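Necrotic enteritis toxin B (Clostridium perfringens, PDB 4I0N) is a pore-forming toxin of the leukocidin/hemolysin family that probably assembles into pores in the membranes of host cells. Local coordinates at residues A56-E61 with S237-E242; V89-V94 with L226-P231. One frame throughout, in Å; residues are numbered along the deposited sequence. Where two conformers were deposited one is given.

Contact 1. Residues A56-E61 with S237-E242; sequences ALLNLE and SVIIVE
Leu-60, which meets Val-241 across this contact, has its carbonyl O hydrogen-bonded to ND2 of Asn-223. The same ND2 is also bonded to OD1 of Asn-59, so the amide nitrogen is gripped from two neighbouring residues of segment 56-61. No hydrogen bond joins 56-61 to 237-242. Their meeting is purely apolar, and about 143 Å² of surface is buried between them. Two side chains from each strand reach out and touch tip to tip. Leu-58 CD1 lies 3.8 Å from Ile-239 CG1. It is also 4.2 Å from Ile-239 CD1, so one methyl rests against the outer part of the isoleucine chain. In the second pair, Leu-60 CD1 sits against both valine methyls, about 4.0 Å from Val-241 CG1 and from CG2. Leu-60 CD2 adds a closer touch of 3.8 Å on Val-241 CG1 alone. With CG anti to the backbone N (chi1 168°), Leu-60 brings its two methyls to Val-241, whose CG1 is likewise anti to its N (chi1 176°) and takes both. The CA atoms of these two residues are 8.5 Å apart, against 9.8 Å for Leu-58 and Ile-239. All four side chains are buried. This is the face-to-face packing of a beta-sandwich, in keeping with the alpha-hemolysin fold. Strand 53-65 belongs to one antiparallel sheet, where it pairs with 37-47 and 219-231. Strand 236-255 belongs to the other, between 76-92 and 258-279, and side chains of strand 76-92 also touch Leu-60 and Ile-239.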
loop_
_atom_site.group_PDB
_atom_site.type_symbol
_atom_site.label_atom_id
_atom_site.label_comp_id
_atom_site.label_asym_id
_atom_site.label_seq_id
_atom_site.Cartn_x
_atom_site.Cartn_y
_atom_site.Cartn_z
ATOM N N ALA A 56 -4.647 15.782 13.046
ATOM C CA ALA A 56 -5.603 15.137 12.159
ATOM C C ALA A 56 -5.204 13.670 12.045
ATOM O O ALA A 56 -4.043 13.375 11.829
ATOM C CB ALA A 56 -5.588 15.786 10.801
ATOM N N LEU A 57 -6.160 12.765 12.189
ATOM C CA LEU A 57 -5.928 11.353 11.895
ATOM C C LEU A 57 -6.340 11.170 10.434
ATOM O O LEU A 57 -7.437 11.577 10.045
ATOM C CB LEU A 57 -6.795 10.457 12.789
ATOM C CG LEU A 57 -6.517 10.438 14.301
ATOM C CD1 LEU A 57 -7.336 9.348 14.954
ATOM C CD2 LEU A 57 -5.045 10.202 14.603
ATOM N N LEU A 58 -5.456 10.599 9.625
ATOM C CA LEU A 58 -5.738 10.411 8.211
ATOM C C LEU A 58 -5.822 8.918 7.881
ATOM O O LEU A 58 -5.071 8.109 8.424
ATOM C CB LEU A 58 -4.644 11.080 7.344
ATOM C CG LEU A 58 -4.441 12.590 7.537
ATOM C CD1 LEU A 58 -3.434 13.112 6.541
ATOM C CD2 LEU A 58 -5.754 13.337 7.379
ATOM N N ASN A 59 -6.735 8.552 6.990
ATOM C CA ASN A 59 -6.872 7.165 6.584
ATOM C C ASN A 59 -6.734 7.114 5.071
ATOM O O ASN A 59 -7.484 7.779 4.378
ATOM C CB ASN A 59 -8.255 6.651 6.993
ATOM C CG ASN A 59 -8.478 5.177 6.627
ATOM O OD1 ASN A 59 -7.775 4.300 7.088
ATOM N ND2 ASN A 59 -9.490 4.918 5.828
ATOM N N LEU A 60 -5.772 6.347 4.574
ATOM C CA LEU A 60 -5.604 6.163 3.128
ATOM C C LEU A 60 -6.175 4.806 2.724
ATOM O O LEU A 60 -5.789 3.773 3.302
ATOM C CB LEU A 60 -4.110 6.243 2.741
ATOM C CG LEU A 60 -3.808 5.768 1.315
ATOM C CD1 LEU A 60 -4.459 6.701 0.277
ATOM C CD2 LEU A 60 -2.284 5.666 1.070
ATOM N N GLU A 61 -7.102 4.797 1.766
ATOM C CA GLU A 61 -7.570 3.550 1.171
ATOM C C GLU A 61 -7.405 3.650 -0.309
ATOM O O GLU A 61 -7.628 4.713 -0.900
ATOM C CB GLU A 61 -9.063 3.341 1.425
ATOM C CG GLU A 61 -9.459 3.306 2.834
ATOM C CD GLU A 61 -10.957 3.413 2.933
ATOM O OE1 GLU A 61 -11.458 4.541 3.123
ATOM O OE2 GLU A 61 -11.624 2.375 2.740
ATOM N N SER A 237 -1.576 22.307 4.589
ATOM C CA SER A 237 -0.408 21.522 4.286
ATOM C C SER A 237 -0.805 20.588 3.144
ATOM O O SER A 237 -1.940 20.634 2.649
ATOM C CB SER A 237 0.090 20.761 5.527
ATOM O OG SER A 237 -0.850 19.802 5.977
ATOM N N VAL A 238 0.135 19.767 2.701
ATOM C CA VAL A 238 -0.153 18.853 1.622
ATOM C C VAL A 238 0.247 17.443 2.001
ATOM O O VAL A 238 1.228 17.252 2.701
ATOM C CB VAL A 238 0.574 19.311 0.330
ATOM C CG1 VAL A 238 0.437 18.310 -0.780
ATOM C CG2 VAL A 238 0.026 20.686 -0.126
ATOM N N ILE A 239 -0.536 16.461 1.550
ATOM C CA ILE A 239 -0.148 15.050 1.628
ATOM C C ILE A 239 -0.027 14.538 0.189
ATOM O O ILE A 239 -0.922 14.767 -0.649
ATOM C CB ILE A 239 -1.200 14.200 2.418
ATOM C CG1 ILE A 239 -1.111 14.508 3.922
ATOM C CG2 ILE A 239 -1.087 12.659 2.087
ATOM C CD1 ILE A 239 0.150 13.983 4.631
ATOM N N ILE A 240 1.088 13.863 -0.095
ATOM C CA ILE A 240 1.322 13.242 -1.390
ATOM C C ILE A 240 1.299 11.733 -1.202
ATOM O O ILE A 240 2.044 11.189 -0.393
ATOM C CB ILE A 240 2.674 13.680 -2.007
ATOM C CG1 ILE A 240 2.774 15.219 -2.043
ATOM C CG2 ILE A 240 2.851 13.066 -3.414
ATOM C CD1 ILE A 240 4.186 15.756 -2.060
ATOM N N VAL A 241 0.429 11.058 -1.941
ATOM C CA VAL A 241 0.346 9.590 -1.904
ATOM C C VAL A 241 1.016 9.109 -3.183
ATOM O O VAL A 241 0.558 9.472 -4.265
ATOM C CB VAL A 241 -1.119 9.135 -1.914
ATOM C CG1 VAL A 241 -1.212 7.589 -1.972
ATOM C CG2 VAL A 241 -1.846 9.631 -0.654
ATOM N N GLU A 242 2.104 8.341 -3.059
ATOM C CA GLU A 242 2.857 7.826 -4.212
ATOM C C GLU A 242 2.698 6.321 -4.219
ATOM O O GLU A 242 2.927 5.662 -3.197
ATOM C CB GLU A 242 4.348 8.169 -4.154
ATOM C CG GLU A 242 4.643 9.642 -3.947
ATOM C CD GLU A 242 6.122 9.919 -3.776
ATOM O OE1 GLU A 242 6.929 8.964 -3.545
ATOM O OE2 GLU A 242 6.484 11.111 -3.879
#

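Contact 2. Residues V89-V94 with L226-P231; sequences VKSADV and LALTAP
Val-89 and Leu-226 lean across each other at a slant where two sheets of a beta-sandwich meet face to face. Strand 76-92 supplies Val-89 and Ser-91. Strand 219-231, from the other sheet, supplies Leu-226 and Leu-228. In the first pair each residue uses a single methyl: Val-89 CG1 comes to 3.7 Å from Leu-226 CD2. Leu-226 reaches this place from an uncommon start, with CG lodged between its backbone N and its carbonyl carbon (chi1 60°). The second pair is of a different kind, because a serine faces a leucine. Leu-228 carries CG anti to its carbonyl carbon (chi1 -77°) and offers CD2 to the short side chain of Ser-91. This is van der Waals contact of a methyl with a polar side chain, and no hydrogen bond crosses between the segments. The CA atoms of Ser-91 and Leu-228 are 8.4 Å apart, those of Val-89 and Leu-226 9.1 Å. All four residues are buried, and about 118 Å² is covered in total. Ile-239 of strand 236-255 adjoins Val-89, Ser-91 and Leu-228. Ile-100 of strand 99-104 touches Ser-91 and Leu-228 as well. Beyond the strand end, Asp-93 OD2 accepts a hydrogen bond from Asn-97 N, and OD1 accepts one from Ile-98 N. At the serine itself, Leu-228 CD2 is 3.6 Å from Ser-91 OG and 3.9 Å from Ser-91 CB.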
loop_
_atom_site.group_PDB
_atom_site.type_symbol
_atom_site.label_atom_id
_atom_site.label_comp_id
_atom_site.label_asym_id
_atom_site.label_seq_id
_atom_site.Cartn_x
_atom_site.Cartn_y
_atom_site.Cartn_z
ATOM N N VAL A 89 3.641 7.890 1.716
ATOM C CA VAL A 89 2.774 8.984 2.080
ATOM C C VAL A 89 3.693 10.088 2.617
ATOM O O VAL A 89 4.386 9.884 3.611
ATOM C CB VAL A 89 1.720 8.547 3.122
ATOM C CG1 VAL A 89 0.854 9.715 3.501
ATOM C CG2 VAL A 89 0.826 7.411 2.564
ATOM N N LYS A 90 3.710 11.238 1.946
ATOM C CA LYS A 90 4.618 12.321 2.294
ATOM C C LYS A 90 3.819 13.502 2.788
ATOM O O LYS A 90 2.761 13.788 2.259
ATOM C CB LYS A 90 5.471 12.753 1.096
ATOM C CG LYS A 90 6.463 11.682 0.643
ATOM C CD LYS A 90 7.184 12.148 -0.614
ATOM C CE LYS A 90 8.172 11.103 -1.105
ATOM N NZ LYS A 90 8.763 11.528 -2.422
ATOM N N SER A 91 4.306 14.146 3.842
ATOM C CA SER A 91 3.722 15.391 4.317
ATOM C C SER A 91 4.679 16.543 3.969
ATOM O O SER A 91 5.911 16.431 4.115
ATOM C CB SER A 91 3.485 15.335 5.819
ATOM O OG SER A 91 2.910 16.537 6.278
ATOM N N ALA A 92 4.113 17.629 3.458
ATOM C CA ALA A 92 4.875 18.835 3.162
ATOM C C ALA A 92 4.108 20.087 3.539
ATOM O O ALA A 92 2.894 20.164 3.386
ATOM C CB ALA A 92 5.240 18.879 1.672
ATOM N N ASP A 93 4.829 21.088 4.033
ATOM C CA ASP A 93 4.236 22.392 4.260
ATOM C C ASP A 93 5.337 23.447 4.187
ATOM O O ASP A 93 6.504 23.144 4.422
ATOM C CB ASP A 93 3.477 22.441 5.591
ATOM C CG ASP A 93 4.391 22.386 6.799
ATOM O OD1 ASP A 93 4.941 21.297 7.093
ATOM O OD2 ASP A 93 4.543 23.437 7.471
ATOM N N VAL A 94 4.960 24.677 3.845
ATOM C CA VAL A 94 5.952 25.694 3.460
ATOM C C VAL A 94 6.962 25.995 4.572
ATOM O O VAL A 94 8.153 26.199 4.307
ATOM C CB VAL A 94 5.260 27.004 2.973
ATOM C CG1 VAL A 94 4.457 27.643 4.095
ATOM C CG2 VAL A 94 6.301 27.990 2.415
ATOM N N LEU A 226 -2.367 7.510 9.456
ATOM C CA LEU A 226 -1.377 8.249 10.201
ATOM C C LEU A 226 -1.989 9.363 11.019
ATOM O O LEU A 226 -3.187 9.661 10.878
ATOM C CB LEU A 226 -0.293 8.771 9.256
ATOM C CG LEU A 226 -0.679 9.702 8.125
ATOM C CD1 LEU A 226 -1.093 11.071 8.672
ATOM C CD2 LEU A 226 0.540 9.844 7.204
ATOM N N ALA A 227 -1.177 9.955 11.900
ATOM C CA ALA A 227 -1.594 11.126 12.645
ATOM C C ALA A 227 -0.648 12.250 12.249
ATOM O O ALA A 227 0.583 12.068 12.302
ATOM C CB ALA A 227 -1.505 10.877 14.168
ATOM N N LEU A 228 -1.219 13.387 11.855
ATOM C CA LEU A 228 -0.453 14.606 11.588
ATOM C C LEU A 228 -0.645 15.563 12.716
ATOM O O LEU A 228 -1.779 15.746 13.205
ATOM C CB LEU A 228 -0.958 15.333 10.336
ATOM C CG LEU A 228 -0.636 14.851 8.943
ATOM C CD1 LEU A 228 -1.320 15.779 7.927
ATOM C CD2 LEU A 228 0.874 14.881 8.738
ATOM N N THR A 229 0.453 16.182 13.130
ATOM C CA THR A 229 0.407 17.224 14.133
ATOM C C THR A 229 0.842 18.562 13.514
ATOM O O THR A 229 1.808 18.605 12.743
ATOM C CB THR A 229 1.242 16.825 15.362
ATOM O OG1 THR A 229 2.527 16.345 14.940
ATOM C CG2 THR A 229 0.538 15.689 16.107
ATOM N N ALA A 230 0.116 19.624 13.852
ATOM C CA ALA A 230 0.348 20.962 13.328
ATOM C C ALA A 230 0.354 21.977 14.472
ATOM O O ALA A 230 -0.332 21.779 15.476
ATOM C CB ALA A 230 -0.766 21.311 12.345
ATOM N N PRO A 231 1.100 23.093 14.310
ATOM C CA PRO A 231 0.919 24.222 15.216
ATOM C C PRO A 231 -0.538 24.686 15.152
ATOM O O PRO A 231 -1.192 24.481 14.128
ATOM C CB PRO A 231 1.859 25.286 14.643
ATOM C CG PRO A 231 2.864 24.505 13.823
ATOM C CD PRO A 231 2.069 23.387 13.238
#

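Contacts 1 and 2 span the same two sheets, and their centres lie about 8 Å apart. In one sheet, 56-61 and 226-231 sit on neighbouring strands, with a probable hydrogen bond of 2.8 Å from Leu-58 N to Leu-226 O. In the other, 237-242 and 89-94 are neighbours, and Glu-242 OE2 forms a 2.7 Å salt bridge with Lys-90 NZ. Both segments of contact 2 fall within the chain that runs from 56-61 to 237-242. A bound magnesium ion lies about 11 Å from the Val-241 side chain and one about 9 Å from that of Ser-91. Asp-30, seen to bind magnesium in this protein but not in this model, is about 10 Å from Leu-60 between side chains.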